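Regulatory protein RapF (Bacillus subtilis, PDB 4I9E) binds the DNA-binding domain of the competence regulator ComA and so keeps that transcription factor from its target promoters, itself interacting with PhrF through its TPR domain. Local coordinates at residues N17-Y22 against L53-M58; R182-H187 against S212-E217. One frame throughout, in Å; residues are numbered along the deposited sequence.

Contact 1 (N17-Y22 against L53-M58)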
ATOM      1  N   ASN A  17     -17.111 -10.652  19.625  1.00 26.78           N
ATOM      2  CA  ASN A  17     -15.913 -10.222  20.390  1.00 27.11           C
ATOM      3  C   ASN A  17     -16.262  -9.631  21.718  1.00 28.14           C
ATOM      4  O   ASN A  17     -15.579  -9.891  22.715  1.00 27.49           O
ATOM      5  CB  ASN A  17     -15.057  -9.203  19.639  1.00 25.71           C
ATOM      6  CG  ASN A  17     -14.471  -9.734  18.279  1.00 27.81           C
ATOM      7  OD1 ASN A  17     -13.901  -8.938  17.534  1.00 30.46           O
ATOM      8  ND2 ASN A  17     -14.606 -11.036  17.968  1.00 21.65           N
ATOM      9  N   GLU A  18     -17.327  -8.807  21.740  1.00 29.37           N
ATOM     10  CA  GLU A  18     -17.779  -8.244  22.991  1.00 31.35           C
ATOM     11  C   GLU A  18     -18.308  -9.304  23.964  1.00 29.27           C
ATOM     12  O   GLU A  18     -17.957  -9.287  25.152  1.00 28.90           O
ATOM     13  CB  GLU A  18     -18.641  -6.979  22.798  1.00 30.78           C
ATOM     14  CG  GLU A  18     -20.057  -7.182  22.511  1.00 37.99           C
ATOM     15  CD  GLU A  18     -20.829  -5.840  22.305  1.00 39.01           C
ATOM     16  OE1 GLU A  18     -20.698  -5.184  21.221  1.00 42.82           O
ATOM     17  OE2 GLU A  18     -21.561  -5.468  23.274  1.00 43.15           O
ATOM     18  N   TRP A  19     -19.080 -10.255  23.437  1.00 28.72           N
ATOM     19  CA  TRP A  19     -19.546 -11.437  24.168  1.00 28.32           C
ATOM     20  C   TRP A  19     -18.360 -12.149  24.822  1.00 29.03           C
ATOM     21  O   TRP A  19     -18.393 -12.448  26.035  1.00 29.70           O
ATOM     22  CB  TRP A  19     -20.323 -12.363  23.192  1.00 28.13           C
ATOM     23  CG  TRP A  19     -20.818 -13.671  23.742  1.00 26.61           C
ATOM     24  CD1 TRP A  19     -21.029 -13.968  25.052  1.00 28.24           C
ATOM     25  CD2 TRP A  19     -21.261 -14.821  22.998  1.00 28.82           C
ATOM     26  NE1 TRP A  19     -21.505 -15.234  25.192  1.00 30.00           N
ATOM     27  CE2 TRP A  19     -21.655 -15.798  23.942  1.00 31.02           C
ATOM     28  CE3 TRP A  19     -21.302 -15.152  21.630  1.00 31.68           C
ATOM     29  CZ2 TRP A  19     -22.107 -17.103  23.562  1.00 27.61           C
ATOM     30  CZ3 TRP A  19     -21.769 -16.442  21.258  1.00 28.27           C
ATOM     31  CH2 TRP A  19     -22.147 -17.393  22.234  1.00 26.37           C
ATOM     32  N   TYR A  20     -17.302 -12.402  24.040  1.00 29.40           N
ATOM     33  CA  TYR A  20     -16.058 -12.941  24.579  1.00 29.67           C
ATOM     34  C   TYR A  20     -15.453 -12.142  25.699  1.00 29.00           C
ATOM     35  O   TYR A  20     -14.962 -12.716  26.678  1.00 28.83           O
ATOM     36  CB  TYR A  20     -15.025 -13.101  23.484  1.00 30.28           C
ATOM     37  CG  TYR A  20     -13.834 -13.971  23.895  1.00 33.73           C
ATOM     38  CD1 TYR A  20     -13.986 -15.026  24.804  1.00 31.69           C
ATOM     39  CD2 TYR A  20     -12.549 -13.751  23.346  1.00 34.54           C
ATOM     40  CE1 TYR A  20     -12.889 -15.837  25.145  1.00 37.35           C
ATOM     41  CE2 TYR A  20     -11.467 -14.522  23.697  1.00 35.05           C
ATOM     42  CZ  TYR A  20     -11.632 -15.567  24.591  1.00 36.26           C
ATOM     43  OH  TYR A  20     -10.557 -16.354  24.922  1.00 36.41           O
ATOM     44  N   MET A  21     -15.438 -10.811  25.554  1.00 28.82           N
ATOM     45  CA  MET A  21     -14.993  -9.941  26.623  1.00 28.33           C
ATOM     46  C   MET A  21     -15.851 -10.126  27.890  1.00 28.29           C
ATOM     47  O   MET A  21     -15.334 -10.123  28.987  1.00 28.66           O
ATOM     48  CB  MET A  21     -14.997  -8.483  26.184  1.00 28.74           C
ATOM     49  CG  MET A  21     -13.951  -8.122  25.130  1.00 34.92           C
ATOM     50  SD  MET A  21     -12.300  -8.835  25.458  1.00 44.56           S
ATOM     51  CE  MET A  21     -11.725  -7.750  26.761  1.00 41.54           C
ATOM     52  N   TYR A  22     -17.162 -10.320  27.748  1.00 27.83           N
ATOM     53  CA  TYR A  22     -17.996 -10.502  28.901  1.00 27.68           C
ATOM     54  C   TYR A  22     -17.790 -11.867  29.504  1.00 28.03           C
ATOM     55  O   TYR A  22     -17.955 -12.045  30.693  1.00 28.70           O
ATOM     56  CB  TYR A  22     -19.451 -10.337  28.511  1.00 26.48           C
ATOM     57  CG  TYR A  22     -19.771  -8.979  27.937  1.00 26.69           C
ATOM     58  CD1 TYR A  22     -18.886  -7.924  28.102  1.00 27.21           C
ATOM     59  CD2 TYR A  22     -20.963  -8.743  27.245  1.00 23.66           C
ATOM     60  CE1 TYR A  22     -19.142  -6.663  27.563  1.00 24.58           C
ATOM     61  CE2 TYR A  22     -21.230  -7.481  26.719  1.00 24.88           C
ATOM     62  CZ  TYR A  22     -20.311  -6.434  26.914  1.00 25.54           C
ATOM     63  OH  TYR A  22     -20.526  -5.141  26.403  1.00 30.40           O
ATOM     64  N   LEU A  53     -18.860 -20.314  12.349  1.00 41.71           N
ATOM     65  CA  LEU A  53     -17.765 -21.038  12.971  1.00 40.40           C
ATOM     66  C   LEU A  53     -17.356 -20.344  14.245  1.00 37.70           C
ATOM     67  O   LEU A  53     -17.098 -20.973  15.223  1.00 40.18           O
ATOM     68  CB  LEU A  53     -16.565 -21.083  11.993  1.00 41.07           C
ATOM     69  CG  LEU A  53     -16.198 -22.217  10.986  1.00 43.55           C
ATOM     70  CD1 LEU A  53     -17.272 -23.278  10.749  1.00 42.42           C
ATOM     71  CD2 LEU A  53     -15.663 -21.619   9.629  1.00 42.17           C
ATOM     72  N   TYR A  54     -17.251 -19.038  14.222  1.00 35.50           N
ATOM     73  CA  TYR A  54     -16.913 -18.269  15.396  1.00 33.88           C
ATOM     74  C   TYR A  54     -17.958 -18.372  16.546  1.00 34.12           C
ATOM     75  O   TYR A  54     -17.596 -18.578  17.698  1.00 33.19           O
ATOM     76  CB  TYR A  54     -16.725 -16.826  14.995  1.00 32.40           C
ATOM     77  CG  TYR A  54     -16.071 -15.958  16.041  1.00 29.71           C
ATOM     78  CD1 TYR A  54     -15.264 -16.506  17.055  1.00 28.25           C
ATOM     79  CD2 TYR A  54     -16.259 -14.562  16.013  1.00 27.55           C
ATOM     80  CE1 TYR A  54     -14.644 -15.651  18.043  1.00 26.98           C
ATOM     81  CE2 TYR A  54     -15.657 -13.731  16.979  1.00 23.71           C
ATOM     82  CZ  TYR A  54     -14.856 -14.297  17.986  1.00 23.52           C
ATOM     83  OH  TYR A  54     -14.268 -13.471  18.895  1.00 23.97           O
ATOM     84  N   TYR A  55     -19.230 -18.281  16.185  1.00 33.95           N
ATOM     85  CA  TYR A  55     -20.320 -18.371  17.101  1.00 34.60           C
ATOM     86  C   TYR A  55     -20.287 -19.689  17.827  1.00 35.42           C
ATOM     87  O   TYR A  55     -20.510 -19.702  19.047  1.00 36.32           O
ATOM     88  CB  TYR A  55     -21.705 -18.195  16.407  1.00 35.64           C
ATOM     89  CG  TYR A  55     -22.813 -18.204  17.429  1.00 36.79           C
ATOM     90  CD1 TYR A  55     -23.173 -17.024  18.090  1.00 38.06           C
ATOM     91  CD2 TYR A  55     -23.465 -19.375  17.795  1.00 34.95           C
ATOM     92  CE1 TYR A  55     -24.128 -17.010  19.073  1.00 35.50           C
ATOM     93  CE2 TYR A  55     -24.457 -19.344  18.783  1.00 36.18           C
ATOM     94  CZ  TYR A  55     -24.753 -18.154  19.406  1.00 35.81           C
ATOM     95  OH  TYR A  55     -25.693 -18.075  20.392  1.00 41.30           O
ATOM     96  N   SER A  56     -20.070 -20.780  17.102  1.00 35.42           N
ATOM     97  CA  SER A  56     -20.028 -22.118  17.701  1.00 37.08           C
ATOM     98  C   SER A  56     -18.971 -22.222  18.750  1.00 36.34           C
ATOM     99  O   SER A  56     -19.204 -22.823  19.820  1.00 37.03           O
ATOM    100  CB  SER A  56     -19.648 -23.196  16.673  1.00 36.86           C
ATOM    101  OG  SER A  56     -20.802 -23.581  16.037  1.00 41.15           O
ATOM    102  N   LEU A  57     -17.789 -21.732  18.393  1.00 35.46           N
ATOM    103  CA  LEU A  57     -16.676 -21.755  19.320  1.00 35.39           C
ATOM    104  C   LEU A  57     -16.978 -20.971  20.580  1.00 35.55           C
ATOM    105  O   LEU A  57     -16.685 -21.493  21.672  1.00 36.01           O
ATOM    106  CB  LEU A  57     -15.389 -21.262  18.647  1.00 36.50           C
ATOM    107  CG  LEU A  57     -14.949 -22.196  17.481  1.00 36.16           C
ATOM    108  CD1 LEU A  57     -13.964 -21.522  16.635  1.00 31.97           C
ATOM    109  CD2 LEU A  57     -14.370 -23.527  18.031  1.00 32.33           C
ATOM    110  N   MET A  58     -17.572 -19.753  20.456  1.00 35.29           N
ATOM    111  CA  MET A  58     -17.895 -18.899  21.620  1.00 34.50           C
ATOM    112  C   MET A  58     -19.013 -19.490  22.421  1.00 33.80           C
ATOM    113  O   MET A  58     -19.081 -19.285  23.624  1.00 34.16           O
ATOM    114  CB  MET A  58     -18.330 -17.481  21.234  1.00 33.92           C
ATOM    115  CG  MET A  58     -17.250 -16.506  21.217  1.00 38.06           C
ATOM    116  SD  MET A  58     -16.435 -16.316  22.772  1.00 32.43           S
ATOM    117  CE  MET A  58     -17.869 -15.699  23.533  1.00 41.32           C
TER
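Met58 lays its terminal methyl over one face of the Trp19 indole. Met58 CE stands 3.6 Å from the centroid of the Trp19 five-membered ring and only 14° off its normal, a CH-pi contact over the pyrrole part of the indole. The bends of the methionine chain at chi2 and chi3 set CE against the 17-22 backbone, where Met58 CE is 3.4 Å from Tyr20 N. In that fold the sulfur faces Tyr20: Met58 SD lies 3.4 Å from Tyr20 CD1, an oblique Met-aromatic contact in which the two side chains cross at about a right angle. The far end of the indole reaches Tyr55 instead, with Trp19 CZ3 3.3 Å from Tyr55 CE1 and the ring planes inclined at 42°. Having CG anti to the backbone N (chi1 177°) extends the indole across the gap to both partners. An alanine in place of Trp19 would probably leave the Met58 methyl without its aromatic seat and open a gap beside Tyr55. Tyr55 OH is hydrogen-bonded to Arg35 O. Farther down, Tyr54 meets Asn17 near its hydroxyl end, while its ring also packs against Tyr104 and Phe108 of helix 95-115. The short axes run nearly parallel and lie 10.9 Å apart, a spacing filled by these large side chains. Joining helices 10-25 and 50-69, with helix 28-42 alongside, the arrangement is the aromatic and methionine core of the N-terminal 3-helix bundle, the domain that forms the ComA-binding surface together with the linker.

Contact 2 (R182-H187 against S212-E217)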
ATOM      1  N   ARG A 182     -13.858 -19.516  -5.750  1.00 44.16           N
ATOM      2  CA  ARG A 182     -12.874 -18.715  -5.002  1.00 42.85           C
ATOM      3  C   ARG A 182     -11.671 -18.401  -5.892  1.00 42.95           C
ATOM      4  O   ARG A 182     -11.171 -17.262  -5.870  1.00 41.57           O
ATOM      5  CB  ARG A 182     -12.423 -19.384  -3.716  1.00 42.78           C
ATOM      6  CG  ARG A 182     -13.325 -19.115  -2.551  1.00 41.18           C
ATOM      7  CD  ARG A 182     -13.342 -17.652  -2.149  1.00 42.12           C
ATOM      8  NE  ARG A 182     -13.854 -17.462  -0.818  1.00 39.13           N
ATOM      9  CZ  ARG A 182     -14.797 -16.589  -0.455  1.00 46.07           C
ATOM     10  NH1 ARG A 182     -15.365 -15.764  -1.330  1.00 44.11           N
ATOM     11  NH2 ARG A 182     -15.156 -16.511   0.847  1.00 48.66           N
ATOM     12  N   LEU A 183     -11.255 -19.395  -6.684  1.00 41.73           N
ATOM     13  CA  LEU A 183     -10.200 -19.219  -7.649  1.00 42.22           C
ATOM     14  C   LEU A 183     -10.466 -18.121  -8.669  1.00 41.54           C
ATOM     15  O   LEU A 183      -9.591 -17.289  -8.927  1.00 41.52           O
ATOM     16  CB  LEU A 183      -9.896 -20.521  -8.384  1.00 43.61           C
ATOM     17  CG  LEU A 183      -8.416 -20.689  -8.782  1.00 46.54           C
ATOM     18  CD1 LEU A 183      -7.467 -21.100  -7.614  1.00 44.83           C
ATOM     19  CD2 LEU A 183      -8.262 -21.649  -9.959  1.00 51.52           C
ATOM     20  N   LEU A 184     -11.664 -18.090  -9.233  1.00 41.04           N
ATOM     21  CA  LEU A 184     -12.020 -17.028 -10.185  1.00 40.76           C
ATOM     22  C   LEU A 184     -12.091 -15.674  -9.520  1.00 39.99           C
ATOM     23  O   LEU A 184     -11.769 -14.654 -10.158  1.00 39.66           O
ATOM     24  CB  LEU A 184     -13.317 -17.332 -10.923  1.00 41.50           C
ATOM     25  CG  LEU A 184     -14.716 -17.085 -10.396  1.00 42.35           C
ATOM     26  CD1 LEU A 184     -15.151 -15.680 -10.734  1.00 43.24           C
ATOM     27  CD2 LEU A 184     -15.670 -18.107 -11.062  1.00 43.12           C
ATOM     28  N   GLN A 185     -12.510 -15.674  -8.237  1.00 38.64           N
ATOM     29  CA  GLN A 185     -12.488 -14.493  -7.415  1.00 36.94           C
ATOM     30  C   GLN A 185     -11.060 -13.992  -7.177  1.00 35.61           C
ATOM     31  O   GLN A 185     -10.813 -12.798  -7.220  1.00 34.74           O
ATOM     32  CB  GLN A 185     -13.240 -14.749  -6.107  1.00 37.94           C
ATOM     33  CG  GLN A 185     -14.707 -15.033  -6.348  1.00 40.45           C
ATOM     34  CD  GLN A 185     -15.506 -15.250  -5.098  1.00 42.20           C
ATOM     35  OE1 GLN A 185     -15.262 -16.175  -4.316  1.00 44.92           O
ATOM     36  NE2 GLN A 185     -16.478 -14.392  -4.898  1.00 42.57           N
ATOM     37  N   CYS A 186     -10.110 -14.900  -7.002  1.00 34.41           N
ATOM     38  CA  CYS A 186      -8.701 -14.512  -6.950  1.00 33.32           C
ATOM     39  C   CYS A 186      -8.271 -13.807  -8.232  1.00 33.79           C
ATOM     40  O   CYS A 186      -7.571 -12.811  -8.167  1.00 34.06           O
ATOM     41  CB  CYS A 186      -7.788 -15.692  -6.617  1.00 32.77           C
ATOM     42  SG  CYS A 186      -8.053 -16.372  -4.973  1.00 29.81           S
ATOM     43  N   HIS A 187      -8.701 -14.330  -9.379  1.00 33.93           N
ATOM     44  CA  HIS A 187      -8.576 -13.655 -10.663  1.00 33.31           C
ATOM     45  C   HIS A 187      -9.130 -12.262 -10.704  1.00 32.22           C
ATOM     46  O   HIS A 187      -8.464 -11.419 -11.195  1.00 32.17           O
ATOM     47  CB  HIS A 187      -9.037 -14.514 -11.860  1.00 32.58           C
ATOM     48  CG  HIS A 187      -8.003 -15.518 -12.301  1.00 34.66           C
ATOM     49  ND1 HIS A 187      -8.149 -16.880 -12.115  1.00 35.62           N
ATOM     50  CD2 HIS A 187      -6.796 -15.354 -12.900  1.00 32.49           C
ATOM     51  CE1 HIS A 187      -7.079 -17.511 -12.576  1.00 33.47           C
ATOM     52  NE2 HIS A 187      -6.245 -16.609 -13.068  1.00 34.57           N
ATOM     53  N   SER A 212     -14.848 -16.554 -18.016  1.00 47.23           N
ATOM     54  CA  SER A 212     -14.871 -17.943 -18.490  1.00 47.54           C
ATOM     55  C   SER A 212     -15.228 -18.887 -17.375  1.00 47.96           C
ATOM     56  O   SER A 212     -16.138 -19.689 -17.548  1.00 48.76           O
ATOM     57  CB  SER A 212     -13.504 -18.372 -19.017  1.00 47.33           C
ATOM     58  OG  SER A 212     -13.269 -17.812 -20.253  1.00 45.89           O
ATOM     59  N   MET A 213     -14.500 -18.784 -16.251  1.00 47.70           N
ATOM     60  CA  MET A 213     -14.751 -19.598 -15.040  1.00 48.38           C
ATOM     61  C   MET A 213     -16.142 -19.356 -14.442  1.00 49.27           C
ATOM     62  O   MET A 213     -16.759 -20.292 -13.953  1.00 51.35           O
ATOM     63  CB  MET A 213     -13.677 -19.417 -13.951  1.00 46.36           C
ATOM     64  CG  MET A 213     -12.282 -19.814 -14.344  1.00 46.60           C
ATOM     65  SD  MET A 213     -10.975 -19.422 -13.130  1.00 48.57           S
ATOM     66  CE  MET A 213     -11.059 -20.806 -12.009  1.00 50.93           C
ATOM     67  N   ALA A 214     -16.647 -18.129 -14.481  1.00 49.45           N
ATOM     68  CA  ALA A 214     -17.982 -17.873 -13.961  1.00 50.94           C
ATOM     69  C   ALA A 214     -19.063 -18.491 -14.844  1.00 52.92           C
ATOM     70  O   ALA A 214     -20.086 -18.952 -14.347  1.00 53.76           O
ATOM     71  CB  ALA A 214     -18.239 -16.354 -13.678  1.00 49.34           C
ATOM     72  N   GLU A 215     -18.831 -18.508 -16.151  1.00 55.35           N
ATOM     73  CA  GLU A 215     -19.755 -19.106 -17.111  1.00 57.50           C
ATOM     74  C   GLU A 215     -19.859 -20.623 -16.893  1.00 59.00           C
ATOM     75  O   GLU A 215     -20.969 -21.173 -16.754  1.00 59.04           O
ATOM     76  CB  GLU A 215     -19.335 -18.775 -18.544  1.00 57.17           C
ATOM     77  CG  GLU A 215     -20.495 -18.825 -19.521  1.00 60.41           C
ATOM     78  CD  GLU A 215     -20.063 -18.583 -20.947  1.00 64.28           C
ATOM     79  OE1 GLU A 215     -19.149 -19.293 -21.424  1.00 66.45           O
ATOM     80  OE2 GLU A 215     -20.624 -17.675 -21.595  1.00 65.27           O
ATOM     81  N   ALA A 216     -18.693 -21.278 -16.837  1.00 60.38           N
ATOM     82  CA  ALA A 216     -18.600 -22.717 -16.504  1.00 61.72           C
ATOM     83  C   ALA A 216     -19.279 -23.058 -15.146  1.00 62.07           C
ATOM     84  O   ALA A 216     -19.923 -24.092 -15.020  1.00 63.32           O
ATOM     85  CB  ALA A 216     -17.133 -23.208 -16.553  1.00 60.83           C
ATOM     86  N   GLU A 217     -19.160 -22.180 -14.158  1.00 61.66           N
ATOM     87  CA  GLU A 217     -19.835 -22.382 -12.882  1.00 62.49           C
ATOM     88  C   GLU A 217     -21.298 -21.928 -12.871  1.00 62.79           C
ATOM     89  O   GLU A 217     -21.994 -22.151 -11.887  1.00 62.95           O
ATOM     90  CB  GLU A 217     -19.081 -21.696 -11.720  1.00 61.38           C
ATOM     91  CG  GLU A 217     -17.639 -22.154 -11.502  1.00 62.42           C
ATOM     92  CD  GLU A 217     -17.457 -23.673 -11.390  1.00 62.01           C
ATOM     93  OE1 GLU A 217     -18.236 -24.306 -10.646  1.00 64.41           O
ATOM     94  OE2 GLU A 217     -16.523 -24.212 -12.022  1.00 57.39           O
TER
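Met213 keeps CG anti to its own carbonyl carbon (chi1 -61°) and runs extended through chi2 before bending at chi3, a course that carries its sulfur and methyl across to helix 180-196. Leu184, whose CG sits between the backbone N and the carbonyl carbon (chi1 82°), directs CD2 at the opposing backbone. Together they join the two helices of an antiparallel hairpin of the TPR type, with short axes 9.6 Å apart and at 157°; the predicted third repeat spans 184-217, and the helix carrying Leu183 starts just before it. Leu184 and Met213 are also the pair with the nearest CA atoms, and their side chains already meet at the first carbon, CB to CB at 3.7 Å. Beyond this, Leu184 CD2 rests against the main chain between Met213 and Ala214, 3.6 Å from Ala214 N, with the Ala214 methyl a little farther off. Ala214 itself also touches Leu222 and Met223 of helix 220-236. Leu183 in turn packs on Tyr170 and Tyr173 of helix 159-175, so the hairpin is continuous with its neighbours in the superhelix. No hydrogen bond spans the two segments; the join is apolar, apart from the oblique approach of Met213 SD to the His187 ring, 3.9 Å from His187 ND1. At the end of the methionine, Met213 CE touches Leu183 CD2 at 3.6 Å.

Contacts 1 and 2 lie in different domains of one chain: 17-22 against 53-58 belongs to the N-terminal 3-helix bundle, and 182-187 against 212-217 to the TPR domain, which interacts with PhrF. They follow one another along the sequence, with centres about 33 Å apart and nearest atoms about 10 Å apart, so neither touches the other. Their helix geometry differs too, nearly parallel in contact 1 and antiparallel in contact 2. Contact 1 is near a metal site known for this protein: the nearest side-chain atoms of Tyr55 and Leu42, a manganese-binding residue, are about 3 Å apart. Contact 2 lies away from the known binding sites.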